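Local coordinates for alpha-1,4-endofucoidanase (Mariniflexile fucanivorans, PDB 6DLH), which hydrolyses fucoidan internally at alpha-1,4 linkages as a retaining glycoside hydrolase of family 107, and carries several bound calcium ions, at residues E514-P519 / D557-E562; G549-L554 / T580-D585. One frame throughout, in Å; residues are numbered along the deposited sequence.

Contact 1: E514-P519 / D557-E562; sequences EVISHP and DFYDFE. With CA (calcium ion), chain G.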
ATOM      1  N   GLU A 514      -9.225 -14.750 -21.924  1.00 46.04           N
ATOM      2  CA  GLU A 514     -10.522 -14.595 -21.287  1.00 44.76           C
ATOM      3  C   GLU A 514     -11.298 -13.469 -21.966  1.00 48.37           C
ATOM      4  O   GLU A 514     -10.732 -12.426 -22.297  1.00 46.19           O
ATOM      5  CB  GLU A 514     -10.361 -14.361 -19.784  1.00 42.30           C
ATOM      6  N   VAL A 515     -12.603 -13.704 -22.168  1.00 49.97           N
ATOM      7  CA  VAL A 515     -13.490 -12.731 -22.787  1.00 49.33           C
ATOM      8  C   VAL A 515     -13.734 -11.607 -21.785  1.00 48.18           C
ATOM      9  O   VAL A 515     -14.045 -11.869 -20.623  1.00 46.70           O
ATOM     10  CB  VAL A 515     -14.812 -13.375 -23.259  1.00 50.10           C
ATOM     11  CG1 VAL A 515     -15.826 -12.339 -23.727  1.00 48.16           C
ATOM     12  CG2 VAL A 515     -14.578 -14.417 -24.346  1.00 49.62           C
ATOM     13  N   ILE A 516     -13.596 -10.364 -22.266  1.00 48.92           N
ATOM     14  CA  ILE A 516     -13.772  -9.167 -21.460  1.00 51.14           C
ATOM     15  C   ILE A 516     -15.172  -9.170 -20.851  1.00 55.35           C
ATOM     16  O   ILE A 516     -16.099  -9.765 -21.399  1.00 55.63           O
ATOM     17  CB  ILE A 516     -13.496  -7.891 -22.286  1.00 50.74           C
ATOM     18  CG1 ILE A 516     -13.570  -6.614 -21.441  1.00 53.49           C
ATOM     19  CG2 ILE A 516     -14.408  -7.809 -23.503  1.00 51.07           C
ATOM     20  CD1 ILE A 516     -12.437  -6.451 -20.447  1.00 54.57           C
ATOM     21  N   SER A 517     -15.294  -8.501 -19.701  1.00 59.20           N
ATOM     22  CA  SER A 517     -16.555  -8.351 -18.997  1.00 58.16           C
ATOM     23  C   SER A 517     -16.714  -6.889 -18.596  1.00 56.93           C
ATOM     24  O   SER A 517     -16.050  -6.420 -17.674  1.00 60.35           O
ATOM     25  CB  SER A 517     -16.604  -9.271 -17.802  1.00 59.05           C
ATOM     26  OG  SER A 517     -17.860  -9.184 -17.144  1.00 63.75           O
ATOM     27  N   HIS A 518     -17.592  -6.176 -19.306  1.00 54.46           N
ATOM     28  CA  HIS A 518     -17.773  -4.747 -19.101  1.00 53.89           C
ATOM     29  C   HIS A 518     -18.432  -4.482 -17.752  1.00 54.89           C
ATOM     30  O   HIS A 518     -19.225  -5.293 -17.282  1.00 59.16           O
ATOM     31  CB  HIS A 518     -18.570  -4.141 -20.261  1.00 53.21           C
ATOM     32  CG  HIS A 518     -17.950  -4.421 -21.585  1.00 53.43           C
ATOM     33  ND1 HIS A 518     -16.800  -3.782 -22.006  1.00 51.29           N
ATOM     34  CD2 HIS A 518     -18.296  -5.283 -22.566  1.00 52.93           C
ATOM     35  CE1 HIS A 518     -16.467  -4.232 -23.200  1.00 51.38           C
ATOM     36  NE2 HIS A 518     -17.372  -5.150 -23.568  1.00 52.05           N
ATOM     37  N   PRO A 519     -18.131  -3.339 -17.091  1.00 54.31           N
ATOM     38  CA  PRO A 519     -18.793  -2.980 -15.838  1.00 53.09           C
ATOM     39  C   PRO A 519     -20.208  -2.490 -16.130  1.00 56.26           C
ATOM     40  O   PRO A 519     -20.485  -2.003 -17.226  1.00 55.52           O
ATOM     41  CB  PRO A 519     -17.934  -1.817 -15.319  1.00 51.27           C
ATOM     42  CG  PRO A 519     -17.394  -1.169 -16.577  1.00 50.34           C
ATOM     43  CD  PRO A 519     -17.159  -2.324 -17.529  1.00 51.22           C
ATOM     44  N   ASP A 557     -15.902   5.916 -13.102  1.00 38.76           N
ATOM     45  CA  ASP A 557     -16.193   7.289 -13.488  1.00 38.46           C
ATOM     46  C   ASP A 557     -16.120   7.467 -15.006  1.00 38.86           C
ATOM     47  O   ASP A 557     -16.733   8.387 -15.542  1.00 37.74           O
ATOM     48  CB  ASP A 557     -15.315   8.273 -12.716  1.00 38.63           C
ATOM     49  CG  ASP A 557     -15.419   8.082 -11.215  1.00 39.89           C
ATOM     50  OD1 ASP A 557     -16.513   8.305 -10.675  1.00 40.84           O
ATOM     51  OD2 ASP A 557     -14.412   7.680 -10.604  1.00 44.15           O
ATOM     52  N   PHE A 558     -15.372   6.585 -15.687  1.00 37.68           N
ATOM     53  CA  PHE A 558     -15.182   6.652 -17.128  1.00 36.91           C
ATOM     54  C   PHE A 558     -14.812   5.260 -17.634  1.00 37.06           C
ATOM     55  O   PHE A 558     -14.370   4.420 -16.853  1.00 39.41           O
ATOM     56  CB  PHE A 558     -14.148   7.728 -17.477  1.00 38.88           C
ATOM     57  CG  PHE A 558     -12.769   7.479 -16.913  1.00 42.48           C
ATOM     58  CD1 PHE A 558     -11.807   6.805 -17.656  1.00 41.59           C
ATOM     59  CD2 PHE A 558     -12.437   7.902 -15.635  1.00 42.25           C
ATOM     60  CE1 PHE A 558     -10.546   6.563 -17.132  1.00 44.63           C
ATOM     61  CE2 PHE A 558     -11.177   7.655 -15.110  1.00 43.86           C
ATOM     62  CZ  PHE A 558     -10.233   6.989 -15.861  1.00 44.73           C
ATOM     63  N   TYR A 559     -14.995   5.007 -18.934  1.00 36.09           N
ATOM     64  CA  TYR A 559     -14.760   3.662 -19.440  1.00 37.77           C
ATOM     65  C   TYR A 559     -14.627   3.645 -20.963  1.00 38.84           C
ATOM     66  O   TYR A 559     -15.093   4.554 -21.642  1.00 39.13           O
ATOM     67  CB  TYR A 559     -15.847   2.703 -18.943  1.00 36.83           C
ATOM     68  CG  TYR A 559     -15.620   1.262 -19.318  1.00 40.13           C
ATOM     69  CD1 TYR A 559     -14.639   0.502 -18.693  1.00 38.92           C
ATOM     70  CD2 TYR A 559     -16.378   0.655 -20.311  1.00 39.80           C
ATOM     71  CE1 TYR A 559     -14.428  -0.825 -19.036  1.00 38.07           C
ATOM     72  CE2 TYR A 559     -16.173  -0.669 -20.668  1.00 39.74           C
ATOM     73  CZ  TYR A 559     -15.196  -1.412 -20.029  1.00 39.09           C
ATOM     74  OH  TYR A 559     -14.996  -2.718 -20.376  1.00 41.14           O
ATOM     75  N   ASP A 560     -13.988   2.585 -21.479  1.00 37.10           N
ATOM     76  CA  ASP A 560     -13.764   2.396 -22.904  1.00 37.68           C
ATOM     77  C   ASP A 560     -14.025   0.937 -23.262  1.00 38.85           C
ATOM     78  O   ASP A 560     -13.422   0.028 -22.686  1.00 38.56           O
ATOM     79  CB  ASP A 560     -12.353   2.825 -23.320  1.00 36.39           C
ATOM     80  CG  ASP A 560     -12.122   2.746 -24.820  1.00 37.52           C
ATOM     81  OD1 ASP A 560     -12.002   1.608 -25.357  1.00 39.82           O
ATOM     82  OD2 ASP A 560     -12.080   3.811 -25.452  1.00 35.96           O
ATOM     83  N   PHE A 561     -14.901   0.721 -24.248  1.00 38.74           N
ATOM     84  CA  PHE A 561     -15.437  -0.614 -24.473  1.00 40.07           C
ATOM     85  C   PHE A 561     -14.468  -1.476 -25.274  1.00 39.84           C
ATOM     86  O   PHE A 561     -14.706  -2.672 -25.422  1.00 42.08           O
ATOM     87  CB  PHE A 561     -16.843  -0.564 -25.079  1.00 39.29           C
ATOM     88  CG  PHE A 561     -17.922  -0.345 -24.052  1.00 38.20           C
ATOM     89  CD1 PHE A 561     -18.295   0.937 -23.677  1.00 37.37           C
ATOM     90  CD2 PHE A 561     -18.545  -1.424 -23.438  1.00 39.37           C
ATOM     91  CE1 PHE A 561     -19.275   1.136 -22.715  1.00 35.77           C
ATOM     92  CE2 PHE A 561     -19.528  -1.225 -22.479  1.00 37.18           C
ATOM     93  CZ  PHE A 561     -19.888   0.056 -22.118  1.00 36.12           C
ATOM     94  N   GLU A 562     -13.381  -0.871 -25.772  1.00 42.06           N
ATOM     95  CA  GLU A 562     -12.371  -1.626 -26.503  1.00 43.00           C
ATOM     96  C   GLU A 562     -11.111  -1.764 -25.649  1.00 44.10           C
ATOM     97  O   GLU A 562     -10.117  -2.324 -26.106  1.00 41.55           O
ATOM     98  CB  GLU A 562     -12.047  -0.984 -27.855  1.00 41.49           C
ATOM     99  CG  GLU A 562     -13.250  -0.857 -28.778  1.00 41.45           C
ATOM    100  CD  GLU A 562     -14.217   0.253 -28.401  1.00 40.97           C
ATOM    101  OE1 GLU A 562     -13.745   1.367 -28.067  1.00 35.48           O
ATOM    102  OE2 GLU A 562     -15.441  -0.004 -28.438  1.00 44.08           O
TER
HETATM  103 CA    CA G 806     -12.238   3.121 -27.864  1.00 42.08          CA
HETATM  104  O   HOH W   1     -11.983   3.297 -30.421  1.00 23.39           O
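His-518 ND1 and the phenol OH of Tyr-559 lie 2.7 Å apart in a hydrogen bond whose direction is not settled. The tyrosine gets there with CG anti to its own backbone N (chi1 -175°), which sends the ring from strand 558-559 toward the loop 514-519. The two rings meet rim to rim and almost perpendicular, with ND1 near the tyrosine plane. Pro-519 lies over a face of the same phenol ring in a CH-pi contact, its CD 3.6 Å from the Tyr-559 centroid and shifted toward the hydroxyl end. Phe-561 closes the cluster: its CD2 is over one imidazole face, 3.3 Å from His-518 ND1, with the planes at 46°, and its carbonyl O approaches His-518 CE1 to 3.2 Å. Tyr-559 CE2 in turn lies over the centre of the Phe-561 ring. With an alanine here instead of Tyr-559, His-518 ND1 is likely to lose this partner and a gap to open against Pro-519 CD. Packing is looser toward Ile-516, whose CG1 stays 4.3 Å from Tyr-559 OH, and Ser-517 turns away into solvent. Asp-560 and Glu-562 also point away from the loop, binding calcium through Asp-560 OD2 (2.5 Å) and Glu-562 OE1 (2.3 Å), while Asp-560 OD1 accepts from Glu-562 N in an Asx turn. Gly-528, Asp-564 and Asp-609 also bind this ion. Where the loop leaving one Ig-like domain meets the next, the single directional bond probably sets the rotation of imidazole and phenol, CH-pi and ring contacts fill the rest, and calcium probably stiffens the neighbouring turn.

Contact 2: G549-L554 / T580-D585; sequences GSLLKL and TQNSDD
Leu-554 N donates to Asp-585 O at 3.0 Å, with 156° at the hydrogen. The same oxygen also receives a CA-H...O contact from Lys-553 CA, 3.3 Å away. Beside this backbone link, Leu-554 CB rests 3.7 Å from Asp-585 CB. Leu-554 carries CG opposite its backbone N (chi1 -175°), which lays the CD2 branch against the Asp-585 CB methylene at 3.9 Å; the two side chains cross at about a right angle. Farther back the segments diverge, and Leu-551 CD2 comes no closer than 4.5 Å to Asn-582 ND2. The reason is the fold: strands 550-553 and 578-583 are the outer members of a three-stranded antiparallel sheet in an Ig-like domain, with strand 586-590 between them. The chain turns a corner at Asn-582, and a classic beta bulge formed by Asn-582 and Ser-583 lies across from the start of that middle strand. Through the turn that follows, Asp-585 swings over to Leu-554. The extended side chain of Gln-581 reaches past the corner, and its NE2 donates to Ser-583 O at 2.9 Å, coming from above the carbonyl plane. In the next shell, Lys-553 NZ forms a salt bridge with Asp-127 and its backbone N donates to Asp-557 OD2. Asn-582 ND2 gives a weak hydrogen bond to Gly-62 O, and Arg-64 touches both Lys-553 and Asn-582.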
ATOM      1  N   GLY A 549      -9.220  16.202  -2.181  1.00 38.38           N
ATOM      2  CA  GLY A 549      -8.882  14.845  -2.573  1.00 39.44           C
ATOM      3  C   GLY A 549     -10.087  14.115  -3.153  1.00 40.04           C
ATOM      4  O   GLY A 549     -11.063  13.875  -2.443  1.00 41.49           O
ATOM      5  N   SER A 550     -10.004  13.783  -4.449  1.00 39.37           N
ATOM      6  CA  SER A 550     -11.011  12.960  -5.100  1.00 39.58           C
ATOM      7  C   SER A 550     -10.377  12.151  -6.230  1.00 39.73           C
ATOM      8  O   SER A 550      -9.379  12.567  -6.815  1.00 41.23           O
ATOM      9  CB  SER A 550     -12.170  13.798  -5.585  1.00 42.77           C
ATOM     10  OG  SER A 550     -13.314  12.990  -5.819  1.00 47.31           O
ATOM     11  N   LEU A 551     -10.980  10.998  -6.535  1.00 36.23           N
ATOM     12  CA  LEU A 551     -10.432  10.070  -7.509  1.00 38.13           C
ATOM     13  C   LEU A 551     -11.375   9.917  -8.699  1.00 37.48           C
ATOM     14  O   LEU A 551     -12.595   9.981  -8.557  1.00 41.00           O
ATOM     15  CB  LEU A 551     -10.201   8.715  -6.831  1.00 35.46           C
ATOM     16  CG  LEU A 551      -9.175   8.717  -5.697  1.00 33.72           C
ATOM     17  CD1 LEU A 551      -9.176   7.387  -4.962  1.00 33.10           C
ATOM     18  CD2 LEU A 551      -7.784   9.039  -6.227  1.00 32.66           C
ATOM     19  N   LEU A 552     -10.778   9.700  -9.873  1.00 36.43           N
ATOM     20  CA  LEU A 552     -11.508   9.271 -11.050  1.00 35.95           C
ATOM     21  C   LEU A 552     -10.912   7.943 -11.504  1.00 36.22           C
ATOM     22  O   LEU A 552      -9.708   7.855 -11.707  1.00 38.31           O
ATOM     23  CB  LEU A 552     -11.379  10.356 -12.125  1.00 36.24           C
ATOM     24  CG  LEU A 552     -11.932  11.727 -11.737  1.00 36.22           C
ATOM     25  CD1 LEU A 552     -11.641  12.758 -12.816  1.00 36.57           C
ATOM     26  CD2 LEU A 552     -13.427  11.651 -11.461  1.00 38.11           C
ATOM     27  N   LYS A 553     -11.754   6.916 -11.650  1.00 36.53           N
ATOM     28  CA  LYS A 553     -11.251   5.567 -11.856  1.00 39.24           C
ATOM     29  C   LYS A 553     -11.970   4.880 -13.014  1.00 40.60           C
ATOM     30  O   LYS A 553     -13.200   4.883 -13.094  1.00 42.38           O
ATOM     31  CB  LYS A 553     -11.398   4.736 -10.577  1.00 40.34           C
ATOM     32  CG  LYS A 553     -10.624   5.246  -9.369  1.00 42.46           C
ATOM     33  CD  LYS A 553     -10.457   4.206  -8.281  1.00 44.48           C
ATOM     34  CE  LYS A 553     -11.710   3.978  -7.466  1.00 44.50           C
ATOM     35  NZ  LYS A 553     -11.654   2.685  -6.745  1.00 49.14           N
ATOM     36  N   LEU A 554     -11.171   4.260 -13.890  1.00 39.85           N
ATOM     37  CA  LEU A 554     -11.662   3.440 -14.985  1.00 39.42           C
ATOM     38  C   LEU A 554     -12.658   2.426 -14.426  1.00 40.26           C
ATOM     39  O   LEU A 554     -12.391   1.782 -13.411  1.00 39.24           O
ATOM     40  CB  LEU A 554     -10.455   2.758 -15.641  1.00 40.83           C
ATOM     41  CG  LEU A 554     -10.713   1.932 -16.902  1.00 44.18           C
ATOM     42  CD1 LEU A 554     -11.039   2.829 -18.093  1.00 39.62           C
ATOM     43  CD2 LEU A 554      -9.508   1.045 -17.217  1.00 41.66           C
ATOM     44  N   THR A 580      -3.887  14.889 -11.790  1.00 43.02           N
ATOM     45  CA  THR A 580      -2.677  14.115 -12.017  1.00 42.20           C
ATOM     46  C   THR A 580      -3.055  12.644 -12.185  1.00 40.93           C
ATOM     47  O   THR A 580      -4.047  12.179 -11.630  1.00 41.13           O
ATOM     48  CB  THR A 580      -1.627  14.355 -10.920  1.00 46.10           C
ATOM     49  OG1 THR A 580      -2.243  14.174  -9.647  1.00 46.56           O
ATOM     50  CG2 THR A 580      -1.009  15.737 -10.955  1.00 50.34           C
ATOM     51  N   GLN A 581      -2.250  11.922 -12.966  1.00 39.44           N
ATOM     52  CA  GLN A 581      -2.477  10.508 -13.209  1.00 38.80           C
ATOM     53  C   GLN A 581      -1.701   9.690 -12.180  1.00 40.32           C
ATOM     54  O   GLN A 581      -0.506   9.897 -12.006  1.00 43.47           O
ATOM     55  CB  GLN A 581      -2.049  10.163 -14.634  1.00 37.37           C
ATOM     56  CG  GLN A 581      -2.353   8.722 -15.012  1.00 38.82           C
ATOM     57  CD  GLN A 581      -2.133   8.451 -16.479  1.00 37.24           C
ATOM     58  OE1 GLN A 581      -1.452   9.203 -17.173  1.00 39.16           O
ATOM     59  NE2 GLN A 581      -2.713   7.364 -16.961  1.00 36.02           N
ATOM     60  N   ASN A 582      -2.393   8.763 -11.503  1.00 41.11           N
ATOM     61  CA  ASN A 582      -1.762   7.883 -10.530  1.00 41.32           C
ATOM     62  C   ASN A 582      -1.384   6.568 -11.209  1.00 42.13           C
ATOM     63  O   ASN A 582      -0.404   5.939 -10.823  1.00 41.65           O
ATOM     64  CB  ASN A 582      -2.643   7.637  -9.297  1.00 42.25           C
ATOM     65  CG  ASN A 582      -2.678   8.787  -8.307  1.00 42.22           C
ATOM     66  OD1 ASN A 582      -2.000   9.799  -8.483  1.00 41.20           O
ATOM     67  ND2 ASN A 582      -3.464   8.637  -7.250  1.00 38.94           N
ATOM     68  N   SER A 583      -2.178   6.165 -12.212  1.00 41.71           N
ATOM     69  CA  SER A 583      -1.915   4.975 -13.008  1.00 42.52           C
ATOM     70  C   SER A 583      -2.791   4.968 -14.259  1.00 42.96           C
ATOM     71  O   SER A 583      -3.509   5.927 -14.529  1.00 45.33           O
ATOM     72  CB  SER A 583      -2.098   3.710 -12.197  1.00 40.09           C
ATOM     73  OG  SER A 583      -3.461   3.500 -11.867  1.00 39.33           O
ATOM     74  N   ASP A 584      -2.733   3.862 -15.007  1.00 45.05           N
ATOM     75  CA  ASP A 584      -3.480   3.680 -16.242  1.00 46.93           C
ATOM     76  C   ASP A 584      -4.989   3.682 -15.996  1.00 47.08           C
ATOM     77  O   ASP A 584      -5.765   3.815 -16.940  1.00 43.45           O
ATOM     78  CB  ASP A 584      -3.095   2.369 -16.930  1.00 51.27           C
ATOM     79  CG  ASP A 584      -1.933   2.521 -17.895  1.00 54.79           C
ATOM     80  OD1 ASP A 584      -1.363   3.633 -17.952  1.00 54.41           O
ATOM     81  OD2 ASP A 584      -1.614   1.525 -18.584  1.00 57.65           O
ATOM     82  N   ASP A 585      -5.405   3.507 -14.737  1.00 42.57           N
ATOM     83  CA  ASP A 585      -6.820   3.344 -14.458  1.00 40.88           C
ATOM     84  C   ASP A 585      -7.253   4.283 -13.337  1.00 37.94           C
ATOM     85  O   ASP A 585      -8.382   4.190 -12.866  1.00 39.46           O
ATOM     86  CB  ASP A 585      -7.181   1.868 -14.248  1.00 43.34           C
ATOM     87  CG  ASP A 585      -6.654   1.221 -12.973  1.00 46.48           C
ATOM     88  OD1 ASP A 585      -6.038   1.932 -12.145  1.00 46.71           O
ATOM     89  OD2 ASP A 585      -6.872  -0.002 -12.812  1.00 47.46           O
TER

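How the contacts relate
Contacts 1 and 2 have their centres about 17 Å apart. Along the sequence they interleave: 514-519, 549-554, 557-562, then 580-585. Strands 550-553 and 558-559 follow each other directly, and here the contacts touch: Asp-557 OD2 lies 3.3 Å from Leu-552 CA, and Phe-558 CE2 packs 3.6 Å from Lys-553 C. Strand 550-553 belongs to a three-stranded sheet, whereas 558-559 pairs with 531-532. Contact 1 joins this Ig-like domain to the loop from the preceding Ig-like domain; contact 2 is internal to it, on a part that also touches the N-terminal region with the seven-stranded parallel sheet.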